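Aclacinomycin-N/aclacinomycin-A oxidase (Streptomyces galilaeus, PDB 2IPI) oxidises the terminal sugar of aclacinomycins in two successive FAD-dependent steps, turning aclacinomycin N into A and then A into Y at the expense of molecular oxygen. Local coordinates at residues V44-N49 / A83-G88; D57-V62 / R101-M106; P245-R250 / R339-W344. All blocks are in the same frame, centred on the assembly; numbering follows the deposited sequence.

Contact 1. Residues V44-N49 / A83-G88. With FAD (flavin-adenine dinucleotide), chain F.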
loop_
_atom_site.group_PDB
_atom_site.type_symbol
_atom_site.label_atom_id
_atom_site.label_comp_id
_atom_site.label_asym_id
_atom_site.label_seq_id
_atom_site.Cartn_x
_atom_site.Cartn_y
_atom_site.Cartn_z
ATOM N N VAL A 44 16.897 -12.355 -9.456
ATOM C CA VAL A 44 15.778 -13.250 -9.192
ATOM C C VAL A 44 15.398 -13.298 -7.712
ATOM O O VAL A 44 14.307 -13.785 -7.385
ATOM C CB VAL A 44 16.133 -14.665 -9.692
ATOM C CG1 VAL A 44 17.413 -15.184 -9.042
ATOM C CG2 VAL A 44 14.980 -15.600 -9.408
ATOM N N THR A 45 16.258 -12.776 -6.839
ATOM C CA THR A 45 15.951 -12.853 -5.403
ATOM C C THR A 45 15.751 -11.471 -4.801
ATOM O O THR A 45 16.040 -11.189 -3.636
ATOM C CB THR A 45 17.053 -13.630 -4.653
ATOM O OG1 THR A 45 18.270 -12.888 -4.723
ATOM C CG2 THR A 45 17.343 -14.964 -5.330
ATOM N N ARG A 46 15.224 -10.531 -5.581
ATOM C CA ARG A 46 15.061 -9.146 -5.154
ATOM C C ARG A 46 13.768 -8.935 -4.374
ATOM O O ARG A 46 13.576 -7.939 -3.659
ATOM C CB ARG A 46 15.058 -8.232 -6.382
ATOM C CG ARG A 46 16.429 -7.724 -6.783
ATOM C CD ARG A 46 16.292 -6.403 -7.538
ATOM N NE ARG A 46 15.667 -5.394 -6.684
ATOM C CZ ARG A 46 14.676 -4.589 -7.037
ATOM N NH1 ARG A 46 14.197 -3.714 -6.163
ATOM N NH2 ARG A 46 14.160 -4.655 -8.256
ATOM N N GLY A 47 12.881 -9.927 -4.550
ATOM C CA GLY A 47 11.610 -9.872 -3.873
ATOM C C GLY A 47 11.781 -9.690 -2.379
ATOM O O GLY A 47 12.794 -10.074 -1.789
ATOM N N PHE A 48 10.758 -9.091 -1.769
ATOM C CA PHE A 48 10.851 -8.814 -0.339
ATOM C C PHE A 48 10.523 -10.059 0.480
ATOM O O PHE A 48 11.072 -10.230 1.573
ATOM C CB PHE A 48 9.890 -7.670 -0.017
ATOM C CG PHE A 48 9.832 -7.393 1.483
ATOM C CD1 PHE A 48 8.621 -7.384 2.143
ATOM C CD2 PHE A 48 11.016 -7.160 2.162
ATOM C CE1 PHE A 48 8.567 -7.131 3.506
ATOM C CE2 PHE A 48 10.963 -6.899 3.520
ATOM C CZ PHE A 48 9.746 -6.888 4.175
ATOM N N ASN A 49 9.640 -10.877 -0.090
ATOM C CA ASN A 49 9.053 -12.056 0.551
ATOM C C ASN A 49 9.771 -13.331 0.129
ATOM O O ASN A 49 9.656 -13.763 -1.019
ATOM C CB ASN A 49 7.565 -12.135 0.206
ATOM C CG ASN A 49 6.740 -13.029 1.109
ATOM O OD1 ASN A 49 5.537 -12.760 1.253
ATOM N ND2 ASN A 49 7.309 -14.076 1.696
ATOM N N ALA A 83 6.835 -10.081 -16.431
ATOM C CA ALA A 83 6.503 -9.494 -15.136
ATOM C C ALA A 83 7.414 -8.273 -14.877
ATOM O O ALA A 83 8.552 -8.379 -15.312
ATOM C CB ALA A 83 6.627 -10.483 -13.997
ATOM N N VAL A 84 6.876 -7.248 -14.231
ATOM C CA VAL A 84 7.702 -6.085 -13.905
ATOM C C VAL A 84 7.997 -6.008 -12.408
ATOM O O VAL A 84 7.085 -6.131 -11.601
ATOM C CB VAL A 84 7.056 -4.747 -14.284
ATOM C CG1 VAL A 84 8.124 -3.659 -14.316
ATOM C CG2 VAL A 84 6.304 -4.889 -15.585
ATOM N N ARG A 85 9.273 -5.764 -12.133
ATOM C CA ARG A 85 9.710 -5.483 -10.775
ATOM C C ARG A 85 10.218 -4.043 -10.719
ATOM O O ARG A 85 11.067 -3.677 -11.527
ATOM C CB ARG A 85 10.790 -6.480 -10.366
ATOM C CG ARG A 85 11.671 -6.023 -9.210
ATOM C CD ARG A 85 12.376 -7.170 -8.503
ATOM N NE ARG A 85 11.440 -8.095 -7.901
ATOM C CZ ARG A 85 11.405 -9.407 -7.907
ATOM N NH1 ARG A 85 12.314 -10.155 -8.510
ATOM N NH2 ARG A 85 10.413 -10.011 -7.261
ATOM N N SER A 86 9.735 -3.246 -9.784
ATOM C CA SER A 86 10.306 -1.930 -9.506
ATOM C C SER A 86 10.980 -1.984 -8.130
ATOM O O SER A 86 12.213 -1.927 -8.026
ATOM C CB SER A 86 9.233 -0.847 -9.555
ATOM O OG SER A 86 8.774 -0.630 -10.891
ATOM N N GLY A 87 10.109 -2.111 -7.134
ATOM C CA GLY A 87 10.456 -2.154 -5.727
ATOM C C GLY A 87 10.570 -3.517 -5.086
ATOM O O GLY A 87 11.225 -3.638 -4.045
ATOM N N GLY A 88 9.926 -4.551 -5.637
ATOM C CA GLY A 88 10.007 -5.880 -5.060
ATOM C C GLY A 88 9.262 -6.046 -3.752
ATOM O O GLY A 88 9.574 -6.988 -3.002
HETATM P PA FAD F . 6.882 -4.776 -6.882
HETATM O O1A FAD F . 6.904 -6.127 -6.478
HETATM O O2A FAD F . 7.982 -4.472 -7.795
HETATM O O5B FAD F . 5.502 -4.404 -7.540
HETATM C C5B FAD F . 4.298 -4.715 -6.965
HETATM C C4B FAD F . 3.216 -4.831 -8.034
HETATM O O4B FAD F . 3.320 -3.744 -8.911
HETATM C C3B FAD F . 3.436 -6.069 -8.923
HETATM O O3B FAD F . 2.241 -6.504 -9.462
HETATM C C2B FAD F . 4.307 -5.535 -10.047
HETATM O O2B FAD F . 4.266 -6.270 -11.241
HETATM C C1B FAD F . 3.734 -4.140 -10.171
HETATM N N9A FAD F . 4.648 -3.178 -10.818
HETATM C C8A FAD F . 5.913 -2.909 -10.470
HETATM N N7A FAD F . 6.420 -1.976 -11.263
HETATM C C5A FAD F . 5.475 -1.661 -12.149
HETATM C C6A FAD F . 5.434 -0.758 -13.203
HETATM N N6A FAD F . 6.446 -0.003 -13.400
HETATM N N1A FAD F . 4.329 -0.639 -13.919
HETATM C C2A FAD F . 3.284 -1.367 -13.600
HETATM N N3A FAD F . 3.280 -2.224 -12.596
HETATM C C4A FAD F . 4.354 -2.390 -11.885
HETATM N N1 FAD F . 1.560 0.295 1.028
HETATM C C2 FAD F . 0.846 1.409 1.402
HETATM O O2 FAD F . -0.084 1.790 0.836
HETATM N N3 FAD F . 1.267 2.098 2.506
HETATM C C4 FAD F . 2.376 1.713 3.239
HETATM O O4 FAD F . 2.752 2.409 4.139
HETATM C C4X FAD F . 3.103 0.590 2.837
HETATM N N5 FAD F . 4.188 0.146 3.534
HETATM C C5X FAD F . 4.933 -0.903 3.106
HETATM C C6 FAD F . 6.093 -1.279 3.787
HETATM C C7 FAD F . 6.795 -2.372 3.372
HETATM C C7M FAD F . 8.084 -2.647 4.076
HETATM C C8 FAD F . 6.425 -3.064 2.214
HETATM C C8M FAD F . 7.384 -4.060 1.602
HETATM C C9 FAD F . 5.287 -2.651 1.560
HETATM C C9A FAD F . 4.504 -1.608 1.990
HETATM N N10 FAD F . 3.354 -1.234 1.322
HETATM C C10 FAD F . 2.682 -0.115 1.712
HETATM C "C1'" FAD F . 2.561 -2.219 0.527
HETATM C "C2'" FAD F . 2.922 -2.328 -0.956
HETATM O "O2'" FAD F . 3.626 -3.450 -1.376
HETATM C "C3'" FAD F . 3.600 -1.103 -1.521
HETATM O "O3'" FAD F . 2.846 0.051 -1.315
HETATM C "C4'" FAD F . 3.923 -1.495 -2.995
HETATM O "O4'" FAD F . 3.149 -2.495 -3.523
HETATM C "C5'" FAD F . 5.335 -1.876 -3.373
HETATM O "O5'" FAD F . 5.465 -1.942 -4.754
HETATM P P FAD F . 6.870 -2.358 -5.296
HETATM O O1P FAD F . 7.190 -1.637 -6.474
HETATM O O2P FAD F . 7.794 -2.175 -4.263
HETATM O O3P FAD F . 6.856 -3.919 -5.546
HETATM O O HOH W 1 8.190 -9.477 -2.226
#
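Arg-46 lies over the aliphatic part of Arg-85, the two chains sliding past each other in opposite directions with their guanidinium planes turned 85° apart. A bend at chi3 (61°) folds the end of Arg-46 back across the loop, where NH1 meets the carbonyl O of Ser-86 at 3.3 Å, near the guanidinium plane; NH2 adds a weak bond to the same oxygen. The like charges stay 4.4 Å apart (Arg-46 NH2 to Arg-85 NE), and each has its own counterion, Asp-105 for Arg-46 and Asp-96 for Arg-85. The backbone at Gly-47 lies over one face of the Arg-85 guanidinium, with Gly-47 CA 3.6 Å from Arg-85 NH2. Further along, Gly-88 O accepts a weak bond from Phe-48 N and a hydrogen bond from a water that also takes up Asn-49 N.

The turn gripped in this way holds the FAD diphosphate: Ser-86 N and Gly-88 N both bind FAD O2A at 2.9 Å, while Gly-87 N reaches FAD O1P. Ser-86 OG donates to adenine N7A at 2.7 Å. Phe-48 CD1 touches C8M, the flavin carbon that carries the histidyl link, and its ring stacks on His-89, one of the two residues covalently bound to FAD. The loop following helix 40-44 is thus laid against the turn that leaves strand 82-85, an edge strand beside strand 102-105.

Contact 2. Residues D57-V62 / R101-M106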
loop_
_atom_site.group_PDB
_atom_site.type_symbol
_atom_site.label_atom_id
_atom_site.label_comp_id
_atom_site.label_asym_id
_atom_site.label_seq_id
_atom_site.Cartn_x
_atom_site.Cartn_y
_atom_site.Cartn_z
ATOM N N ASP A 57 13.531 -17.275 -17.775
ATOM C CA ASP A 57 14.679 -17.467 -18.648
ATOM C C ASP A 57 15.619 -16.260 -18.615
ATOM O O ASP A 57 16.825 -16.398 -18.801
ATOM C CB ASP A 57 14.260 -17.689 -20.098
ATOM C CG ASP A 57 13.240 -18.779 -20.330
ATOM O OD1 ASP A 57 12.592 -18.740 -21.400
ATOM O OD2 ASP A 57 13.054 -19.663 -19.461
ATOM N N VAL A 58 15.059 -15.074 -18.411
ATOM C CA VAL A 58 15.840 -13.847 -18.573
ATOM C C VAL A 58 15.336 -12.729 -17.683
ATOM O O VAL A 58 14.144 -12.670 -17.368
ATOM C CB VAL A 58 15.794 -13.375 -20.047
ATOM C CG1 VAL A 58 14.417 -12.853 -20.425
ATOM C CG2 VAL A 58 16.840 -12.291 -20.295
ATOM N N VAL A 59 16.221 -11.820 -17.271
ATOM C CA VAL A 59 15.800 -10.564 -16.682
ATOM C C VAL A 59 16.367 -9.376 -17.482
ATOM O O VAL A 59 17.572 -9.292 -17.696
ATOM C CB VAL A 59 16.234 -10.391 -15.209
ATOM C CG1 VAL A 59 15.414 -9.259 -14.599
ATOM C CG2 VAL A 59 16.097 -11.684 -14.433
ATOM N N TYR A 60 15.530 -8.450 -17.930
ATOM C CA TYR A 60 15.982 -7.291 -18.690
ATOM C C TYR A 60 16.123 -6.094 -17.745
ATOM O O TYR A 60 15.154 -5.716 -17.090
ATOM C CB TYR A 60 15.043 -6.839 -19.806
ATOM C CG TYR A 60 14.925 -7.782 -20.978
ATOM C CD1 TYR A 60 15.848 -7.815 -22.010
ATOM C CD2 TYR A 60 13.839 -8.657 -21.023
ATOM C CE1 TYR A 60 15.711 -8.696 -23.073
ATOM C CE2 TYR A 60 13.705 -9.530 -22.083
ATOM C CZ TYR A 60 14.631 -9.547 -23.100
ATOM O OH TYR A 60 14.420 -10.454 -24.121
ATOM N N VAL A 61 17.331 -5.545 -17.731
ATOM C CA VAL A 61 17.557 -4.360 -16.895
ATOM C C VAL A 61 17.541 -3.103 -17.762
ATOM O O VAL A 61 18.554 -2.840 -18.428
ATOM C CB VAL A 61 18.854 -4.533 -16.091
ATOM C CG1 VAL A 61 19.080 -3.334 -15.194
ATOM C CG2 VAL A 61 18.755 -5.808 -15.257
ATOM N N VAL A 62 16.414 -2.418 -17.710
ATOM C CA VAL A 62 16.036 -1.260 -18.499
ATOM C C VAL A 62 16.506 0.082 -17.909
ATOM O O VAL A 62 16.623 0.254 -16.683
ATOM C CB VAL A 62 14.504 -1.144 -18.675
ATOM C CG1 VAL A 62 13.945 -2.235 -19.576
ATOM C CG2 VAL A 62 13.791 -1.169 -17.332
ATOM N N ARG A 101 8.541 -15.936 -17.318
ATOM C CA ARG A 101 9.734 -16.259 -18.097
ATOM C C ARG A 101 10.534 -15.002 -18.435
ATOM O O ARG A 101 11.719 -15.092 -18.752
ATOM C CB ARG A 101 9.358 -17.027 -19.363
ATOM C CG ARG A 101 8.761 -18.388 -18.991
ATOM C CD ARG A 101 9.800 -19.214 -18.264
ATOM N NE ARG A 101 9.339 -20.586 -17.983
ATOM C CZ ARG A 101 9.079 -20.890 -16.709
ATOM N NH1 ARG A 101 9.258 -19.910 -15.822
ATOM N NH2 ARG A 101 8.665 -22.078 -16.321
ATOM N N ALA A 102 9.884 -13.859 -18.327
ATOM C CA ALA A 102 10.523 -12.576 -18.553
ATOM C C ALA A 102 10.346 -11.604 -17.399
ATOM O O ALA A 102 9.207 -11.249 -17.038
ATOM C CB ALA A 102 9.910 -12.015 -19.835
ATOM N N VAL A 103 11.428 -11.094 -16.805
ATOM C CA VAL A 103 11.202 -10.088 -15.754
ATOM C C VAL A 103 11.899 -8.781 -16.104
ATOM O O VAL A 103 13.108 -8.713 -16.338
ATOM C CB VAL A 103 11.676 -10.582 -14.372
ATOM C CG1 VAL A 103 12.812 -11.564 -14.556
ATOM C CG2 VAL A 103 12.095 -9.443 -13.456
ATOM N N ILE A 104 11.113 -7.727 -16.176
ATOM C CA ILE A 104 11.718 -6.423 -16.502
ATOM C C ILE A 104 11.865 -5.639 -15.201
ATOM O O ILE A 104 10.870 -5.331 -14.548
ATOM C CB ILE A 104 10.900 -5.656 -17.543
ATOM C CG1 ILE A 104 9.481 -5.276 -17.143
ATOM C CG2 ILE A 104 10.831 -6.467 -18.848
ATOM C CD1 ILE A 104 8.488 -6.331 -17.587
ATOM N N ASP A 105 13.106 -5.375 -14.866
ATOM C CA ASP A 105 13.534 -4.727 -13.641
ATOM C C ASP A 105 13.895 -3.259 -13.889
ATOM O O ASP A 105 14.754 -2.947 -14.719
ATOM C CB ASP A 105 14.755 -5.435 -13.051
ATOM C CG ASP A 105 14.984 -5.005 -11.604
ATOM O OD1 ASP A 105 15.131 -5.895 -10.750
ATOM O OD2 ASP A 105 15.007 -3.794 -11.319
ATOM N N MET A 106 13.192 -2.386 -13.185
ATOM C CA MET A 106 13.231 -0.951 -13.439
ATOM C C MET A 106 14.097 -0.212 -12.422
ATOM O O MET A 106 14.085 1.014 -12.408
ATOM C CB MET A 106 11.814 -0.372 -13.393
ATOM C CG MET A 106 10.760 -1.345 -13.933
ATOM S SD MET A 106 10.295 -0.898 -15.618
ATOM C CE MET A 106 10.832 -2.342 -16.516
HETATM O O HOH W 2 16.442 -1.012 -14.404
#
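Val-59 meets Val-103 across two parallel strands, and the fit is tight: Val-59 CG2 is 3.3 Å from Val-103 CG1. With chi1 at -164° setting Val-59 CG1 beside its carbonyl carbon, both methyls of Val-59 meet Val-103, CG2 against CG1 and CG1 against both branches. At the C-terminal end of the pair, Val-62 CG2 presses on the methyl CE of Met-106, also at 3.3 Å, because the methionine chain bends at chi2 and chi3 and turns back toward the valine. Tyr-60 and Ile-104 touch more loosely on the face that also carries Val-58 and Ala-102.

The backbone ladder sets this register. Val-103 N binds Val-58 O at 3.2 Å, Tyr-60 N binds Val-103 O at 2.9 Å, and Asp-105 N binds Tyr-60 O at 3.0 Å, with weaker bonds at each end. Beyond the last rung a water donates to both Val-62 O and Asp-105 O, joining the strands where they part.

Helix 65-78 packs on the Tyr-60 and Ile-104 face through Ala-71, and Ala-75 rests on Ala-102. The helix carries the chain from strand 58-61 to the parallel strand 82-85, and strand 102-105 enters the sheet between these two; strand 32-34 runs antiparallel on the other side of strand 58-61.

Charge plays little part between the strands. At the surface, Asp-57 OD2 and Arg-101 NE are 4.1 Å apart, and the oxygen stands well out of the guanidinium plane, so any attraction is purely electrostatic. The buried carboxylate of Asp-105 turns instead to partners outside the pair, first Ser-107 and second Arg-46, which probably favours its ionised form, while apolar contacts and backbone bonds hold the strands themselves together.

Contact 3. Residues P245-R250 / R339-W344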
loop_
_atom_site.group_PDB
_atom_site.type_symbol
_atom_site.label_atom_id
_atom_site.label_comp_id
_atom_site.label_asym_id
_atom_site.label_seq_id
_atom_site.Cartn_x
_atom_site.Cartn_y
_atom_site.Cartn_z
ATOM N N PRO A 245 5.664 18.778 6.747
ATOM C CA PRO A 245 5.456 19.301 8.100
ATOM C C PRO A 245 6.710 19.980 8.627
ATOM O O PRO A 245 7.813 19.666 8.195
ATOM C CB PRO A 245 5.185 18.049 8.946
ATOM C CG PRO A 245 4.575 17.127 7.937
ATOM C CD PRO A 245 5.432 17.331 6.697
ATOM N N THR A 246 6.510 20.889 9.567
ATOM C CA THR A 246 7.616 21.586 10.230
ATOM C C THR A 246 8.570 20.599 10.886
ATOM O O THR A 246 9.793 20.681 10.841
ATOM C CB THR A 246 7.080 22.557 11.300
ATOM O OG1 THR A 246 6.258 23.549 10.703
ATOM C CG2 THR A 246 8.270 23.263 11.950
ATOM N N SER A 247 7.954 19.605 11.524
ATOM C CA SER A 247 8.635 18.538 12.234
ATOM C C SER A 247 7.654 17.413 12.554
ATOM O O SER A 247 6.453 17.566 12.303
ATOM C CB SER A 247 9.248 19.066 13.544
ATOM O OG SER A 247 8.227 19.705 14.302
ATOM N N THR A 248 8.149 16.323 13.101
ATOM C CA THR A 248 7.324 15.190 13.497
ATOM C C THR A 248 7.404 14.968 15.007
ATOM O O THR A 248 8.452 14.550 15.514
ATOM C CB THR A 248 7.758 13.882 12.798
ATOM O OG1 THR A 248 7.643 13.995 11.374
ATOM C CG2 THR A 248 6.871 12.711 13.216
ATOM N N LEU A 249 6.307 15.212 15.705
ATOM C CA LEU A 249 6.187 14.882 17.127
ATOM C C LEU A 249 5.629 13.461 17.282
ATOM O O LEU A 249 4.569 13.159 16.740
ATOM C CB LEU A 249 5.295 15.878 17.857
ATOM C CG LEU A 249 4.776 15.479 19.239
ATOM C CD1 LEU A 249 5.894 15.027 20.165
ATOM C CD2 LEU A 249 4.013 16.635 19.882
ATOM N N ARG A 250 6.334 12.612 18.023
ATOM C CA ARG A 250 5.916 11.229 18.189
ATOM C C ARG A 250 5.696 10.821 19.642
ATOM O O ARG A 250 6.481 11.146 20.540
ATOM C CB ARG A 250 6.976 10.300 17.571
ATOM C CG ARG A 250 6.427 8.919 17.239
ATOM C CD ARG A 250 7.537 8.021 16.704
ATOM N NE ARG A 250 8.122 8.557 15.474
ATOM C CZ ARG A 250 7.634 8.347 14.257
ATOM N NH1 ARG A 250 6.546 7.614 14.058
ATOM N NH2 ARG A 250 8.249 8.885 13.205
ATOM N N ARG A 339 8.102 10.098 24.139
ATOM C CA ARG A 339 7.856 11.269 23.309
ATOM C C ARG A 339 9.146 11.742 22.647
ATOM O O ARG A 339 10.253 11.567 23.151
ATOM C CB ARG A 339 7.240 12.404 24.119
ATOM C CG ARG A 339 6.034 11.997 24.970
ATOM C CD ARG A 339 5.778 13.097 25.991
ATOM N NE ARG A 339 4.386 13.144 26.415
ATOM C CZ ARG A 339 3.937 12.573 27.523
ATOM N NH1 ARG A 339 4.776 11.911 28.309
ATOM N NH2 ARG A 339 2.649 12.673 27.834
ATOM N N SER A 340 9.002 12.349 21.471
ATOM C CA SER A 340 10.176 12.864 20.772
ATOM C C SER A 340 9.749 13.788 19.636
ATOM O O SER A 340 8.706 13.554 19.018
ATOM C CB SER A 340 11.054 11.729 20.247
ATOM O OG SER A 340 10.278 10.712 19.636
ATOM N N THR A 341 10.563 14.813 19.396
ATOM C CA THR A 341 10.314 15.694 18.254
ATOM C C THR A 341 11.565 15.702 17.366
ATOM O O THR A 341 12.650 16.087 17.809
ATOM C CB THR A 341 9.945 17.129 18.628
ATOM O OG1 THR A 341 10.038 17.968 17.460
ATOM C CG2 THR A 341 10.940 17.706 19.625
ATOM N N GLU A 342 11.367 15.251 16.129
ATOM C CA GLU A 342 12.453 15.105 15.184
ATOM C C GLU A 342 12.171 15.819 13.867
ATOM O O GLU A 342 11.032 16.124 13.554
ATOM C CB GLU A 342 12.693 13.598 14.966
ATOM C CG GLU A 342 13.489 12.979 16.103
ATOM C CD GLU A 342 14.982 12.891 15.879
ATOM O OE1 GLU A 342 15.686 13.889 15.625
ATOM O OE2 GLU A 342 15.527 11.768 15.990
ATOM N N PRO A 343 13.209 16.100 13.100
ATOM C CA PRO A 343 12.983 16.730 11.795
ATOM C C PRO A 343 12.163 15.801 10.906
ATOM O O PRO A 343 12.352 14.578 10.918
ATOM C CB PRO A 343 14.388 16.935 11.241
ATOM C CG PRO A 343 15.294 16.841 12.426
ATOM C CD PRO A 343 14.633 15.878 13.371
ATOM N N TRP A 344 11.244 16.407 10.151
ATOM C CA TRP A 344 10.363 15.608 9.305
ATOM C C TRP A 344 11.105 14.628 8.403
ATOM O O TRP A 344 10.711 13.452 8.328
ATOM C CB TRP A 344 9.451 16.519 8.452
ATOM C CG TRP A 344 8.531 15.652 7.630
ATOM C CD1 TRP A 344 7.384 15.023 8.010
ATOM C CD2 TRP A 344 8.729 15.328 6.244
ATOM N NE1 TRP A 344 6.852 14.333 6.953
ATOM C CE2 TRP A 344 7.660 14.499 5.855
ATOM C CE3 TRP A 344 9.722 15.676 5.326
ATOM C CZ2 TRP A 344 7.560 14.009 4.550
ATOM C CZ3 TRP A 344 9.625 15.188 4.037
ATOM C CH2 TRP A 344 8.552 14.368 3.677
HETATM O O HOH W 3 11.809 19.272 10.410
#
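With its CG anti to the backbone N (chi1 -178°), Trp-344 presents one face of its indole to Pro-245. The proline puts CD over the five-membered ring, 3.4 Å from its centroid and 16° off the normal, a CH-pi contact. Thr-248 has OG1 beside its backbone N, which brings the hydroxyl obliquely to the same indole, 3.5 Å from Trp-344 CD1.

From this corner the chains run on as an antiparallel ladder. Thr-248 pairs with Glu-342 through two bonds, the one from Thr-248 N to Glu-342 O almost straight at 179° and 2.9 Å long. Arg-250 N reaches Ser-340 O at 2.7 Å and Ser-340 N returns a bond to Arg-250 O. Between these rungs Leu-249 and Thr-341 form a non-hydrogen-bonded pair, and Leu-249 CD1 comes within 3.4 Å of Ser-340 O. Where the ladder ends, a water accepts from Trp-344 N and donates to Thr-246 O, bridging the start of helix 344-348 and the loop before strand 248-256.

Pro-343, at the N-cap position, leads from edge strand 336-342 into helix 344-348, whose first residue is the tryptophan; Ala-347 of that helix touches Thr-248 and Arg-250. Leu-249 packs on helix 316-327 from the other face of the sheet, while strand 302-310 flanks strand 248-256 on its far side and Tyr-137 meets the indole.

Contacts 1 and 2 belong together: their centres are 10 Å apart, strands 82-85 and 102-105 are neighbours in one sheet, and the segments alternate along the chain. Backbone bonds of Ala-83 with Ala-102 and Ile-104 join them, so the ladder of contact 2 extends to the FAD-binding turn of contact 1. Contact 3 comes later in the chain, in the antiparallel sheet of seven strands, its centre about 32 Å from that of contact 1 and 40 Å from that of contact 2. That sheet also carries Tyr-397 and Thr-427, which serve catalysis and product binding. The three contacts thus mark the cofactor-holding part of the enzyme and the sheet that faces the substrate.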